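Local coordinates for S-layer domain-containing protein (Ruminiclostridium thermocellum ATCC 27405, PDB 4QVS), which is of unknown function but contains a concanavalin A-like lectin/glucanase domain, a fold that in relatives often binds carbohydrate, and pairs with a second copy through shared beta sheets, at residues Trp8-Glu13 with Lys23-Asn28; Ala32-Ala37 with Asp56-Pro61; Lys109-Met114 with Glu122-Ser127; Gly145-Leu150 with Val157-Thr162; Ile179-Gln184 with Asn194-Gly199. All blocks are in the same frame, centred on the assembly; numbering follows the deposited sequence. Where two conformers were deposited one is given.

Interaction 1: Trp8-Glu13 with Lys23-Asn28. With NA (sodium ion), chain C.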
# COMPACT_ATOMS: atom_id res chain seq x y z
N TRP A 8 -25.90 -3.09 -11.09
CA TRP A 8 -25.36 -4.10 -10.20
C TRP A 8 -25.32 -5.48 -10.86
O TRP A 8 -26.34 -6.12 -11.02
CB TRP A 8 -26.20 -4.15 -8.91
CG TRP A 8 -25.70 -5.10 -7.90
CD1 TRP A 8 -24.52 -5.76 -7.90
CD2 TRP A 8 -26.33 -5.39 -6.62
NE1 TRP A 8 -24.39 -6.50 -6.71
CE2 TRP A 8 -25.49 -6.28 -5.93
CE3 TRP A 8 -27.53 -5.00 -6.02
CZ2 TRP A 8 -25.80 -6.78 -4.63
CZ3 TRP A 8 -27.85 -5.51 -4.73
CH2 TRP A 8 -26.99 -6.38 -4.06
N TYR A 9 -24.11 -5.94 -11.19
CA TYR A 9 -23.89 -7.26 -11.75
C TYR A 9 -23.42 -8.20 -10.63
O TYR A 9 -22.33 -8.05 -10.08
CB TYR A 9 -22.90 -7.20 -12.91
CG TYR A 9 -23.49 -6.39 -14.05
CD1 TYR A 9 -24.48 -6.94 -14.90
CD2 TYR A 9 -23.16 -5.07 -14.22
CE1 TYR A 9 -25.09 -6.20 -15.90
CE2 TYR A 9 -23.74 -4.33 -15.26
CZ TYR A 9 -24.71 -4.91 -16.08
OH TYR A 9 -25.26 -4.14 -17.08
N MSE A 10 -24.27 -9.17 -10.32
CA MSE A 10 -24.00 -10.13 -9.25
C MSE A 10 -23.38 -11.35 -9.85
O MSE A 10 -22.86 -12.18 -9.14
CB MSE A 10 -25.31 -10.53 -8.58
CG MSE A 10 -25.97 -9.36 -7.88
SE MSE A 10 -27.56 -10.10 -6.99
CE MSE A 10 -26.49 -10.90 -5.53
N PHE A 11 -23.48 -11.49 -11.18
CA PHE A 11 -22.86 -12.60 -11.88
C PHE A 11 -23.13 -13.99 -11.27
O PHE A 11 -22.21 -14.83 -11.24
CB PHE A 11 -21.34 -12.39 -11.97
CG PHE A 11 -20.92 -11.15 -12.70
CD1 PHE A 11 -21.22 -10.99 -14.08
CD2 PHE A 11 -20.16 -10.18 -12.09
CE1 PHE A 11 -20.80 -9.87 -14.75
CE2 PHE A 11 -19.74 -9.04 -12.79
CZ PHE A 11 -20.08 -8.88 -14.13
N ASP A 12 -24.36 -14.22 -10.80
CA ASP A 12 -24.72 -15.51 -10.18
C ASP A 12 -25.27 -16.55 -11.14
O ASP A 12 -25.04 -17.73 -10.94
CB ASP A 12 -25.73 -15.30 -9.05
CG ASP A 12 -25.11 -14.59 -7.85
OD1 ASP A 12 -23.86 -14.65 -7.70
OD2 ASP A 12 -25.84 -13.94 -7.09
N GLU A 13 -25.95 -16.13 -12.19
CA GLU A 13 -26.59 -17.08 -13.07
C GLU A 13 -26.97 -16.42 -14.38
O GLU A 13 -27.57 -15.35 -14.37
CB GLU A 13 -27.85 -17.58 -12.38
CG GLU A 13 -28.49 -18.78 -13.04
CD GLU A 13 -29.67 -19.26 -12.23
OE1 GLU A 13 -30.58 -18.44 -11.99
OE2 GLU A 13 -29.70 -20.45 -11.83
N LYS A 23 -27.68 -10.21 -15.95
CA LYS A 23 -28.50 -9.01 -15.83
C LYS A 23 -28.00 -8.03 -14.81
O LYS A 23 -27.20 -8.36 -13.90
CB LYS A 23 -29.94 -9.37 -15.44
CG LYS A 23 -30.06 -9.86 -14.00
CD LYS A 23 -31.50 -10.07 -13.60
CE LYS A 23 -31.54 -10.62 -12.17
NZ LYS A 23 -32.92 -10.71 -11.64
N ASP A 24 -28.46 -6.80 -15.01
CA ASP A 24 -28.28 -5.72 -14.08
C ASP A 24 -29.43 -5.84 -13.06
O ASP A 24 -30.57 -5.60 -13.39
CB ASP A 24 -28.47 -4.40 -14.81
CG ASP A 24 -28.59 -3.25 -13.86
OD1 ASP A 24 -28.21 -3.43 -12.69
OD2 ASP A 24 -29.06 -2.19 -14.29
N TYR A 25 -29.11 -6.19 -11.82
CA TYR A 25 -30.15 -6.29 -10.78
C TYR A 25 -30.92 -5.01 -10.50
O TYR A 25 -32.04 -5.07 -10.00
CB TYR A 25 -29.54 -6.81 -9.49
CG TYR A 25 -29.42 -8.28 -9.53
CD1 TYR A 25 -28.41 -8.89 -10.27
CD2 TYR A 25 -30.34 -9.08 -8.88
CE1 TYR A 25 -28.31 -10.25 -10.32
CE2 TYR A 25 -30.25 -10.45 -8.93
CZ TYR A 25 -29.24 -11.03 -9.65
OH TYR A 25 -29.16 -12.39 -9.69
N LYS A 26 -30.35 -3.86 -10.84
CA LYS A 26 -31.05 -2.58 -10.64
C LYS A 26 -32.08 -2.36 -11.77
O LYS A 26 -32.91 -1.49 -11.68
CB LYS A 26 -30.08 -1.39 -10.59
CG LYS A 26 -29.14 -1.37 -9.39
CD LYS A 26 -29.86 -0.98 -8.12
CE LYS A 26 -29.11 -1.46 -6.88
NZ LYS A 26 -30.01 -1.62 -5.68
N GLY A 27 -32.00 -3.15 -12.85
CA GLY A 27 -33.00 -3.05 -13.94
C GLY A 27 -32.95 -1.71 -14.61
O GLY A 27 -33.98 -1.12 -14.89
N ASN A 28 -31.73 -1.21 -14.81
CA ASN A 28 -31.52 0.06 -15.52
C ASN A 28 -30.65 -0.09 -16.76
O ASN A 28 -30.62 0.82 -17.58
CB ASN A 28 -30.87 1.11 -14.62
CG ASN A 28 -31.71 1.46 -13.42
OD1 ASN A 28 -31.24 1.43 -12.27
ND2 ASN A 28 -32.97 1.79 -13.66
NA NA C . -21.98 -13.08 -7.22
O HOH W 1 -25.73 -10.25 -12.79
O HOH W 2 -28.26 -12.84 -14.75
O HOH W 3 -23.09 -11.76 -6.16
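Lys23 meets Tyr9 through its backbone, Lys23 O lying 3.2 Å from Tyr9 CD1, where the chain of strand 7-9 packs on a loop folded into an Asx turn and a type I beta turn, beside a sodium site. The same carbonyl takes a bond from a water held by Phe11 N; a second water joins Lys23 N to Glu13 O. Asp24 comes next, and its short carboxylate suits a backbone-binding role: Asp24 OD1 accepts Trp8 N at 2.8 Å from one face of its plane and Lys26 N at 2.9 Å from the opposite face, while OD2 accepts Asn28 N, so both oxygens are fixed. Tyr25 N donates to Trp8 O (2.9 Å). In one Tyr25 conformer, Met10 SE (selenomethionine) lies over the ring centre, a Met-aromatic contact that the second conformer leaves doubtful. Lys26 bends at chi2 (-74°), which lets CE approach to 4.0 Å from Trp8 CE3; the indole NE1 bonds to Asp203 of the second subunit. Carbonyls of Asn45 and Asn47, together with Asp202 of the second subunit, help complete the sodium shell, to which this contact gives Asp12 OD1 and, 2.3 Å from the sodium, Met10 O.

Interaction 2: Ala32-Ala37 with Asp56-Pro61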
# COMPACT_ATOMS: atom_id res chain seq x y z
N ALA A 32 -24.78 -7.80 -19.06
CA ALA A 32 -23.33 -7.91 -19.21
C ALA A 32 -23.07 -9.19 -19.99
O ALA A 32 -23.79 -10.15 -19.83
CB ALA A 32 -22.63 -7.98 -17.86
N VAL A 33 -22.06 -9.22 -20.86
CA VAL A 33 -21.76 -10.42 -21.58
C VAL A 33 -20.39 -10.94 -21.19
O VAL A 33 -19.38 -10.24 -21.30
CB VAL A 33 -21.83 -10.17 -23.13
CG1 VAL A 33 -21.65 -11.48 -23.87
CG2 VAL A 33 -23.17 -9.54 -23.49
N LEU A 34 -20.33 -12.22 -20.87
CA LEU A 34 -19.09 -12.88 -20.46
C LEU A 34 -18.49 -13.67 -21.60
O LEU A 34 -19.20 -14.43 -22.23
CB LEU A 34 -19.38 -13.89 -19.33
CG LEU A 34 -18.20 -14.78 -18.86
CD1 LEU A 34 -17.03 -13.91 -18.47
CD2 LEU A 34 -18.56 -15.72 -17.68
N TYR A 35 -17.18 -13.50 -21.82
CA TYR A 35 -16.41 -14.27 -22.78
C TYR A 35 -15.35 -15.01 -21.94
O TYR A 35 -14.31 -14.46 -21.58
CB TYR A 35 -15.80 -13.37 -23.85
CG TYR A 35 -16.86 -12.59 -24.63
CD1 TYR A 35 -17.48 -13.14 -25.74
CD2 TYR A 35 -17.24 -11.33 -24.23
CE1 TYR A 35 -18.45 -12.42 -26.46
CE2 TYR A 35 -18.20 -10.62 -24.90
CZ TYR A 35 -18.80 -11.18 -26.02
OH TYR A 35 -19.71 -10.42 -26.64
N SER A 36 -15.65 -16.27 -21.61
CA SER A 36 -14.77 -17.11 -20.79
C SER A 36 -15.21 -18.53 -20.94
O SER A 36 -16.42 -18.81 -20.95
CB SER A 36 -14.88 -16.70 -19.30
OG SER A 36 -13.97 -17.46 -18.53
N ALA A 37 -14.27 -19.44 -21.12
CA ALA A 37 -14.63 -20.83 -21.21
C ALA A 37 -14.94 -21.35 -19.80
O ALA A 37 -15.50 -22.42 -19.65
CB ALA A 37 -13.53 -21.64 -21.86
N ASP A 56 -10.04 -13.75 -21.69
CA ASP A 56 -11.36 -13.62 -21.10
C ASP A 56 -11.66 -12.23 -20.62
O ASP A 56 -10.79 -11.56 -20.07
CB ASP A 56 -11.48 -14.54 -19.84
CG ASP A 56 -11.44 -15.98 -20.18
OD1 ASP A 56 -11.41 -16.35 -21.40
OD2 ASP A 56 -11.45 -16.78 -19.23
N TYR A 57 -12.92 -11.81 -20.75
CA TYR A 57 -13.36 -10.49 -20.28
C TYR A 57 -14.87 -10.38 -20.20
O TYR A 57 -15.59 -11.27 -20.59
CB TYR A 57 -12.85 -9.38 -21.24
CG TYR A 57 -13.45 -9.51 -22.62
CD1 TYR A 57 -12.95 -10.43 -23.50
CD2 TYR A 57 -14.49 -8.69 -23.05
CE1 TYR A 57 -13.47 -10.56 -24.79
CE2 TYR A 57 -15.02 -8.81 -24.37
CZ TYR A 57 -14.49 -9.78 -25.21
OH TYR A 57 -14.96 -10.02 -26.50
N VAL A 58 -15.35 -9.22 -19.78
CA VAL A 58 -16.76 -8.98 -19.71
C VAL A 58 -17.06 -7.72 -20.48
O VAL A 58 -16.40 -6.71 -20.27
CB VAL A 58 -17.20 -8.78 -18.23
CG1 VAL A 58 -18.69 -8.52 -18.16
CG2 VAL A 58 -16.81 -10.01 -17.41
N ALA A 59 -18.08 -7.79 -21.34
CA ALA A 59 -18.52 -6.63 -22.06
C ALA A 59 -19.72 -6.10 -21.31
O ALA A 59 -20.64 -6.85 -20.99
CB ALA A 59 -18.93 -6.96 -23.52
N LEU A 60 -19.70 -4.80 -21.02
CA LEU A 60 -20.81 -4.15 -20.35
C LEU A 60 -21.59 -3.46 -21.44
O LEU A 60 -21.05 -3.19 -22.52
CB LEU A 60 -20.30 -3.13 -19.35
CG LEU A 60 -19.52 -3.74 -18.16
CD1 LEU A 60 -18.83 -2.65 -17.36
CD2 LEU A 60 -20.46 -4.50 -17.25
N PRO A 61 -22.85 -3.14 -21.19
CA PRO A 61 -23.61 -2.48 -22.29
C PRO A 61 -23.16 -1.03 -22.46
O PRO A 61 -22.71 -0.39 -21.48
CB PRO A 61 -25.07 -2.56 -21.84
CG PRO A 61 -25.00 -2.82 -20.34
CD PRO A 61 -23.70 -3.53 -20.05
O HOH W 4 -11.64 -19.15 -19.96
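Tyr57 takes chi1 64°, with CG between its backbone N and carbonyl carbon, whereas Tyr35 turns its CG anti to the carbonyl carbon (chi1 -60°); together these bring both rings over the same face of the strand pair. Their planes stand 21° apart and are slid so that they barely overlap, with Tyr57 OH over the rim of the Tyr35 ring and Tyr35 CD2 3.3 Å from Tyr57 CZ. Flat rings can lie nearly parallel, with Ala59 CB at the Tyr35 edge; Lys181 of the second subunit adds a cation-pi contact to Tyr57. On the other face, small Ala32 leaves Val58 CG1 room at 4.0 Å from its CB, and Leu34 CD1 meets Val58 CG2 at the same distance. Ser36 OG sits 2.7 Å from Asp56 OD2, though its proton may instead serve Ser50 O. Val33 and Ala59 form one hydrogen-bonded pair, Tyr35 and Tyr57 the next. Strand 57-60 pairs on with the second subunit in an antiparallel ladder, consistent with a concanavalin A-like beta sandwich.

Interaction 3: Lys109-Met114 with Glu122-Ser127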
# COMPACT_ATOMS: atom_id res chain seq x y z
N LYS A 109 -0.28 -2.73 -6.57
CA LYS A 109 -0.93 -1.43 -6.53
C LYS A 109 -1.98 -1.41 -7.65
O LYS A 109 -2.05 -2.35 -8.45
CB LYS A 109 0.05 -0.30 -6.78
CG LYS A 109 1.16 -0.23 -5.77
CD LYS A 109 1.97 1.04 -5.94
CE LYS A 109 2.72 1.09 -7.24
NZ LYS A 109 3.90 1.98 -7.09
N ILE A 110 -2.82 -0.38 -7.62
CA ILE A 110 -3.86 -0.16 -8.63
C ILE A 110 -3.77 1.29 -9.04
O ILE A 110 -3.33 2.14 -8.25
CB ILE A 110 -5.31 -0.48 -8.16
CG1 ILE A 110 -5.71 0.37 -6.97
CG2 ILE A 110 -5.46 -1.95 -7.85
CD1 ILE A 110 -7.08 0.05 -6.37
N LYS A 111 -4.17 1.56 -10.27
CA LYS A 111 -4.15 2.91 -10.79
C LYS A 111 -5.42 3.21 -11.55
O LYS A 111 -5.93 2.39 -12.32
CB LYS A 111 -3.00 3.10 -11.76
CG LYS A 111 -2.88 4.52 -12.30
CD LYS A 111 -1.58 4.72 -13.04
CE LYS A 111 -1.66 4.02 -14.40
NZ LYS A 111 -0.32 3.83 -15.02
N PHE A 112 -5.91 4.41 -11.35
CA PHE A 112 -7.06 4.87 -12.05
C PHE A 112 -6.57 6.03 -12.88
O PHE A 112 -5.80 6.84 -12.43
CB PHE A 112 -8.15 5.28 -11.08
CG PHE A 112 -9.33 5.81 -11.74
CD1 PHE A 112 -10.10 4.99 -12.56
CD2 PHE A 112 -9.69 7.13 -11.57
CE1 PHE A 112 -11.21 5.49 -13.22
CE2 PHE A 112 -10.80 7.64 -12.24
CZ PHE A 112 -11.57 6.81 -13.07
N ALA A 113 -7.00 6.06 -14.12
CA ALA A 113 -6.59 7.08 -15.10
C ALA A 113 -7.79 7.57 -15.88
O ALA A 113 -8.68 6.78 -16.17
CB ALA A 113 -5.57 6.53 -16.06
N MSE A 114 -7.82 8.87 -16.15
CA MSE A 114 -8.84 9.51 -16.97
C MSE A 114 -8.05 10.35 -17.91
O MSE A 114 -7.06 10.98 -17.49
CB MSE A 114 -9.71 10.51 -16.22
CG MSE A 114 -10.42 9.90 -15.01
SE MSE A 114 -12.01 10.92 -14.47
CE MSE A 114 -12.97 10.95 -16.18
N GLU A 122 -2.86 10.95 -19.59
CA GLU A 122 -3.58 10.42 -18.44
C GLU A 122 -3.36 11.20 -17.15
O GLU A 122 -2.25 11.58 -16.84
CB GLU A 122 -3.19 8.98 -18.21
CG GLU A 122 -3.79 8.03 -19.22
CD GLU A 122 -3.44 6.58 -18.92
OE1 GLU A 122 -2.72 6.35 -17.94
OE2 GLU A 122 -3.87 5.67 -19.65
N LYS A 123 -4.45 11.49 -16.47
CA LYS A 123 -4.44 12.08 -15.12
C LYS A 123 -4.77 10.86 -14.29
O LYS A 123 -5.77 10.20 -14.54
CB LYS A 123 -5.51 13.15 -14.89
CG LYS A 123 -5.53 14.31 -15.85
CD LYS A 123 -4.19 14.99 -15.94
CE LYS A 123 -4.21 16.03 -17.05
NZ LYS A 123 -2.81 16.41 -17.37
N THR A 124 -3.96 10.60 -13.27
CA THR A 124 -4.06 9.36 -12.54
C THR A 124 -4.11 9.44 -11.03
O THR A 124 -3.77 10.46 -10.44
CB THR A 124 -2.79 8.60 -12.80
OG1 THR A 124 -1.72 9.32 -12.19
CG2 THR A 124 -2.53 8.51 -14.30
N ILE A 125 -4.51 8.33 -10.43
CA ILE A 125 -4.47 8.14 -8.97
C ILE A 125 -3.88 6.77 -8.80
O ILE A 125 -4.36 5.81 -9.43
CB ILE A 125 -5.85 8.08 -8.32
CG1 ILE A 125 -6.83 9.05 -8.95
CG2 ILE A 125 -5.71 8.32 -6.82
CD1 ILE A 125 -8.26 8.83 -8.51
N THR A 126 -2.87 6.64 -7.96
CA THR A 126 -2.20 5.36 -7.76
C THR A 126 -2.18 4.99 -6.29
O THR A 126 -1.90 5.83 -5.46
CB THR A 126 -0.75 5.42 -8.28
OG1 THR A 126 -0.75 5.91 -9.62
CG2 THR A 126 -0.13 4.04 -8.25
N SER A 127 -2.47 3.74 -5.96
CA SER A 127 -2.45 3.32 -4.55
C SER A 127 -1.01 3.28 -3.95
O SER A 127 -0.02 3.32 -4.69
CB SER A 127 -3.16 1.98 -4.37
OG SER A 127 -2.56 0.94 -5.12
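Phe112 and Ile125 are a hydrogen-bonded pair in a beta hairpin of strands 110-115 and 123-126, part of the antiparallel sheet of the concanavalin A-like domain. Backbone bonds come first: Phe112 N and Ile125 O lie 2.8 Å apart and the return bond is as short, while Met114 and Lys123 form the next hydrogen-bonded pair. Apolar contact follows on the face of these two buried residues: their side chains run side by side, Ile125 CD1 touching the Phe112 ring at its edge, 3.8 Å from Phe112 CD2. The other face carries Lys111, Thr124 and Thr126 beside small Ala113. There Lys111 CD passes 3.7 Å from Thr126 OG1, and Lys111 NZ bonds to Tyr192 OH of the second subunit. Glu122 lays its carboxylate by Ala113, Glu122 OE1 3.4 Å from Ala113 CB, and sends OE2 to Arg101 and Tyr99. At the open end a hydroxyl substitutes for a carbonyl: Ser127 has chi1 61°, which turns OG back to the neighbouring strand to accept Ile110 N at 2.8 Å.

Interaction 4: Gly145-Leu150 with Val157-Thr162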
# COMPACT_ATOMS: atom_id res chain seq x y z
N GLY A 145 6.40 18.33 15.02
CA GLY A 145 5.34 18.88 15.83
C GLY A 145 4.40 17.71 16.02
O GLY A 145 4.86 16.60 16.22
N ASP A 146 3.10 17.96 15.87
CA ASP A 146 2.07 16.92 16.05
C ASP A 146 1.90 15.96 14.88
O ASP A 146 1.14 14.99 14.98
CB ASP A 146 0.71 17.56 16.33
CG ASP A 146 0.68 18.31 17.64
OD1 ASP A 146 1.73 18.39 18.30
OD2 ASP A 146 -0.39 18.83 18.01
N THR A 147 2.61 16.21 13.77
CA THR A 147 2.46 15.39 12.58
C THR A 147 3.58 14.39 12.37
O THR A 147 4.74 14.77 12.27
CB THR A 147 2.42 16.28 11.34
OG1 THR A 147 1.37 17.23 11.49
CG2 THR A 147 2.18 15.45 10.09
N GLY A 148 3.21 13.11 12.25
CA GLY A 148 4.16 12.03 12.00
C GLY A 148 3.94 11.49 10.61
O GLY A 148 2.80 11.36 10.19
N THR A 149 5.00 11.12 9.90
CA THR A 149 4.86 10.61 8.53
C THR A 149 5.68 9.37 8.20
O THR A 149 6.86 9.26 8.56
CB THR A 149 5.21 11.73 7.53
OG1 THR A 149 4.42 12.88 7.82
CG2 THR A 149 4.96 11.29 6.08
N LEU A 150 5.04 8.42 7.53
CA LEU A 150 5.70 7.21 7.07
C LEU A 150 6.02 7.37 5.62
O LEU A 150 5.16 7.81 4.83
CB LEU A 150 4.79 6.01 7.17
CG LEU A 150 4.65 5.40 8.54
CD1 LEU A 150 3.54 4.34 8.55
CD2 LEU A 150 5.99 4.81 8.94
N VAL A 157 3.22 7.50 2.75
CA VAL A 157 2.25 6.39 2.82
C VAL A 157 1.35 6.37 4.08
O VAL A 157 0.64 5.40 4.34
CB VAL A 157 2.99 5.03 2.65
CG1 VAL A 157 3.55 4.91 1.23
CG2 VAL A 157 4.10 4.87 3.70
N GLY A 158 1.36 7.46 4.86
CA GLY A 158 0.54 7.58 6.05
C GLY A 158 0.98 8.77 6.89
O GLY A 158 2.14 9.16 6.84
N GLU A 159 0.03 9.36 7.62
CA GLU A 159 0.24 10.49 8.54
C GLU A 159 -0.73 10.42 9.70
O GLU A 159 -1.81 9.82 9.62
CB GLU A 159 -0.05 11.85 7.89
CG GLU A 159 0.97 12.42 6.94
CD GLU A 159 0.43 13.68 6.30
OE1 GLU A 159 -0.24 14.49 6.99
OE2 GLU A 159 0.63 13.86 5.09
N ASN A 160 -0.36 11.09 10.78
CA ASN A 160 -1.23 11.21 11.92
C ASN A 160 -0.86 12.55 12.52
O ASN A 160 0.17 12.71 13.18
CB ASN A 160 -1.06 10.05 12.90
CG ASN A 160 -1.91 10.21 14.15
OD1 ASN A 160 -2.32 11.32 14.50
ND2 ASN A 160 -2.16 9.10 14.85
N ASN A 161 -1.75 13.50 12.29
CA ASN A 161 -1.55 14.87 12.70
C ASN A 161 -1.87 15.12 14.17
O ASN A 161 -1.83 16.26 14.62
CB ASN A 161 -2.39 15.76 11.77
CG ASN A 161 -2.11 15.50 10.29
OD1 ASN A 161 -0.98 15.20 9.90
ND2 ASN A 161 -3.14 15.60 9.46
N THR A 162 -2.16 14.07 14.93
CA THR A 162 -2.51 14.21 16.35
C THR A 162 -1.45 13.65 17.30
O THR A 162 -1.79 13.16 18.38
CB THR A 162 -3.78 13.40 16.65
OG1 THR A 162 -3.46 12.01 16.71
CG2 THR A 162 -4.85 13.65 15.60
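Thr149 and Glu159 lie side by side and point the same way, a non-hydrogen-bonded pair with Thr149 OG1 3.6 Å from Glu159 CG. The beta-branched threonine suits an extended strand, and the long glutamate carries its carboxylate on to Asn156, which binds OE2. Thr147 and Asn161 run alongside each other near the end of the strand pair. Gly148 and Gly158 bring no side chains to the reverse face, where Leu150 stands with its CB 3.7 Å from Val157 CG2; with Val157 CG1 anti to the carbonyl carbon (chi1 -67°), CG2 falls between the backbone N and that carbon. Ile125 of the second subunit packs on Leu150 and Asn160. Asn160 has its amide pinned at both ends: OD1 accepts Thr162 N at 2.8 Å, an Asx turn, and also Thr162 OG1 at 2.6 Å, while ND2 donates to Thr124 O of the second subunit. The backbone bonds vary in geometry: Gly148 N meets Asn160 O at 3.2 Å from well above the carbonyl plane, whereas Val157 N points almost straight at Leu150 O (2.9 Å). Strand 147-152 is the middle of a three-stranded antiparallel sheet, flanked by its hairpin partner 155-160 and by strand 137-144.

Interaction 5: Ile179-Gln184 with Asn194-Gly199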
# COMPACT_ATOMS: atom_id res chain seq x y z
N ILE A 179 17.08 -2.91 16.85
CA ILE A 179 16.61 -3.06 15.50
C ILE A 179 16.29 -4.53 15.44
O ILE A 179 17.17 -5.36 15.65
CB ILE A 179 17.69 -2.76 14.42
CG1 ILE A 179 18.09 -1.30 14.46
CG2 ILE A 179 17.16 -3.08 13.04
CD1 ILE A 179 19.25 -0.95 13.54
N GLY A 180 15.05 -4.88 15.13
CA GLY A 180 14.70 -6.28 14.94
C GLY A 180 14.20 -7.07 16.15
O GLY A 180 13.91 -8.26 16.04
N LYS A 181 14.07 -6.39 17.28
CA LYS A 181 13.63 -6.98 18.51
C LYS A 181 12.80 -5.90 19.14
O LYS A 181 13.01 -4.70 18.89
CB LYS A 181 14.84 -7.31 19.39
CG LYS A 181 14.58 -7.84 20.81
CD LYS A 181 15.91 -8.13 21.49
CE LYS A 181 15.70 -8.49 22.97
NZ LYS A 181 16.99 -8.91 23.54
N SER A 182 11.79 -6.33 19.88
CA SER A 182 11.02 -5.45 20.72
C SER A 182 11.29 -5.81 22.21
O SER A 182 11.54 -6.97 22.53
CB SER A 182 9.56 -5.68 20.49
OG SER A 182 8.82 -4.93 21.44
N HIS A 183 11.18 -4.84 23.08
CA HIS A 183 11.18 -5.10 24.54
C HIS A 183 9.81 -5.65 24.92
O HIS A 183 8.85 -5.61 24.11
CB HIS A 183 11.43 -3.81 25.33
CG HIS A 183 10.24 -2.91 25.42
ND1 HIS A 183 9.77 -2.18 24.34
CD2 HIS A 183 9.47 -2.56 26.48
CE1 HIS A 183 8.73 -1.46 24.73
NE2 HIS A 183 8.52 -1.68 26.02
N GLN A 184 9.69 -6.11 26.16
CA GLN A 184 8.45 -6.67 26.66
C GLN A 184 7.56 -5.54 27.10
O GLN A 184 7.93 -4.80 28.02
CB GLN A 184 8.71 -7.57 27.89
CG GLN A 184 7.49 -8.39 28.25
CD GLN A 184 7.72 -9.30 29.44
OE1 GLN A 184 8.53 -9.02 30.31
NE2 GLN A 184 6.96 -10.38 29.50
N ASN A 194 8.85 -10.95 21.59
CA ASN A 194 9.33 -12.27 21.17
C ASN A 194 9.15 -12.58 19.67
O ASN A 194 9.27 -13.71 19.25
CB ASN A 194 8.76 -13.40 22.04
CG ASN A 194 9.30 -13.36 23.45
OD1 ASN A 194 10.47 -12.99 23.70
ND2 ASN A 194 8.46 -13.76 24.39
N SER A 195 8.88 -11.58 18.85
CA SER A 195 8.98 -11.81 17.42
C SER A 195 10.30 -11.14 17.02
O SER A 195 10.67 -10.09 17.58
CB SER A 195 7.79 -11.20 16.68
OG SER A 195 8.04 -11.23 15.28
N TYR A 196 11.02 -11.76 16.08
CA TYR A 196 12.27 -11.26 15.55
C TYR A 196 12.24 -11.05 14.00
O TYR A 196 11.80 -11.89 13.21
CB TYR A 196 13.42 -12.19 15.95
CG TYR A 196 13.74 -12.12 17.45
CD1 TYR A 196 12.91 -12.74 18.38
CD2 TYR A 196 14.85 -11.44 17.92
CE1 TYR A 196 13.19 -12.68 19.75
CE2 TYR A 196 15.15 -11.40 19.28
CZ TYR A 196 14.30 -12.00 20.20
OH TYR A 196 14.56 -11.94 21.55
N LEU A 197 12.70 -9.89 13.59
CA LEU A 197 12.75 -9.56 12.19
C LEU A 197 13.60 -10.51 11.37
O LEU A 197 14.75 -10.83 11.72
CB LEU A 197 13.25 -8.13 11.99
CG LEU A 197 13.17 -7.55 10.57
CD1 LEU A 197 11.73 -7.51 10.09
CD2 LEU A 197 13.80 -6.17 10.53
N HIS A 198 13.00 -10.99 10.28
CA HIS A 198 13.65 -11.81 9.29
C HIS A 198 13.92 -10.92 8.06
O HIS A 198 13.00 -10.55 7.29
CB HIS A 198 12.80 -13.01 8.94
CG HIS A 198 13.46 -13.95 7.99
ND1 HIS A 198 12.76 -14.73 7.10
CD2 HIS A 198 14.78 -14.17 7.74
CE1 HIS A 198 13.61 -15.44 6.38
NE2 HIS A 198 14.84 -15.11 6.74
N GLY A 199 15.18 -10.52 7.91
CA GLY A 199 15.56 -9.67 6.79
C GLY A 199 16.92 -9.05 6.91
O GLY A 199 17.73 -9.44 7.77
O HOH W 5 11.36 -9.44 20.30
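Gly180 and Leu197 form the close part of a contact between the two limbs of the long loop that joins strands 176-179 and 200-207 of the concanavalin A-like domain. Here the backbones come near enough for one direct bond, Leu197 N to Gly180 O at 3.2 Å, and Tyr196 CA adds a weaker CH contact to the same oxygen. Gly180 sits at phi 91°, a turn that its missing CB makes easy, and its bare CA lets Leu197 CB approach to 3.8 Å. The buried leucine suits this place, for it also packs on Leu79 of the second subunit. Tyr196 and Lys181 carry the contact outward to its more open side. The lysine is fully extended, with CG anti to the backbone N (chi1 175°), and runs alongside the ring in the same direction: Lys181 CG lies 3.9 Å from Tyr196 CE2 and Lys181 CE 3.9 Å from Tyr196 OH. These are loose van der Waals touches of methylenes against the ring, met obliquely, and its hydroxyl. Beyond them the limbs diverge. Ser182 OG turns to His183 O and to Arg101 of the second subunit, and Ser195 OG to Glu84 of that subunit. Here water takes over from direct bonding: one molecule, standing over the rim of one Tyr196 face, accepts from Ser182 N and donates to Ser195 O.

Overall arrangement
From the N terminus the five contacts follow in series; none nests in or crosses another. Interaction 1 closes the loop after strand 7-9, and interaction 2 then brings strands 32-35 and 57-60 together across the segment that holds Asn45 and Asn47 of the sodium site. These two touch, Tyr9 packing on Ala32, Leu60 and Pro61. Interactions 3 and 4 are hairpins in separate sheets, about 7 Å apart at their nearest atoms. Interaction 5 draws in the last long loop, its centre about 49 Å from that of interaction 1. Every contact touches the second subunit, consistent with an intertwined dimer in which each chain completes the other's sheets.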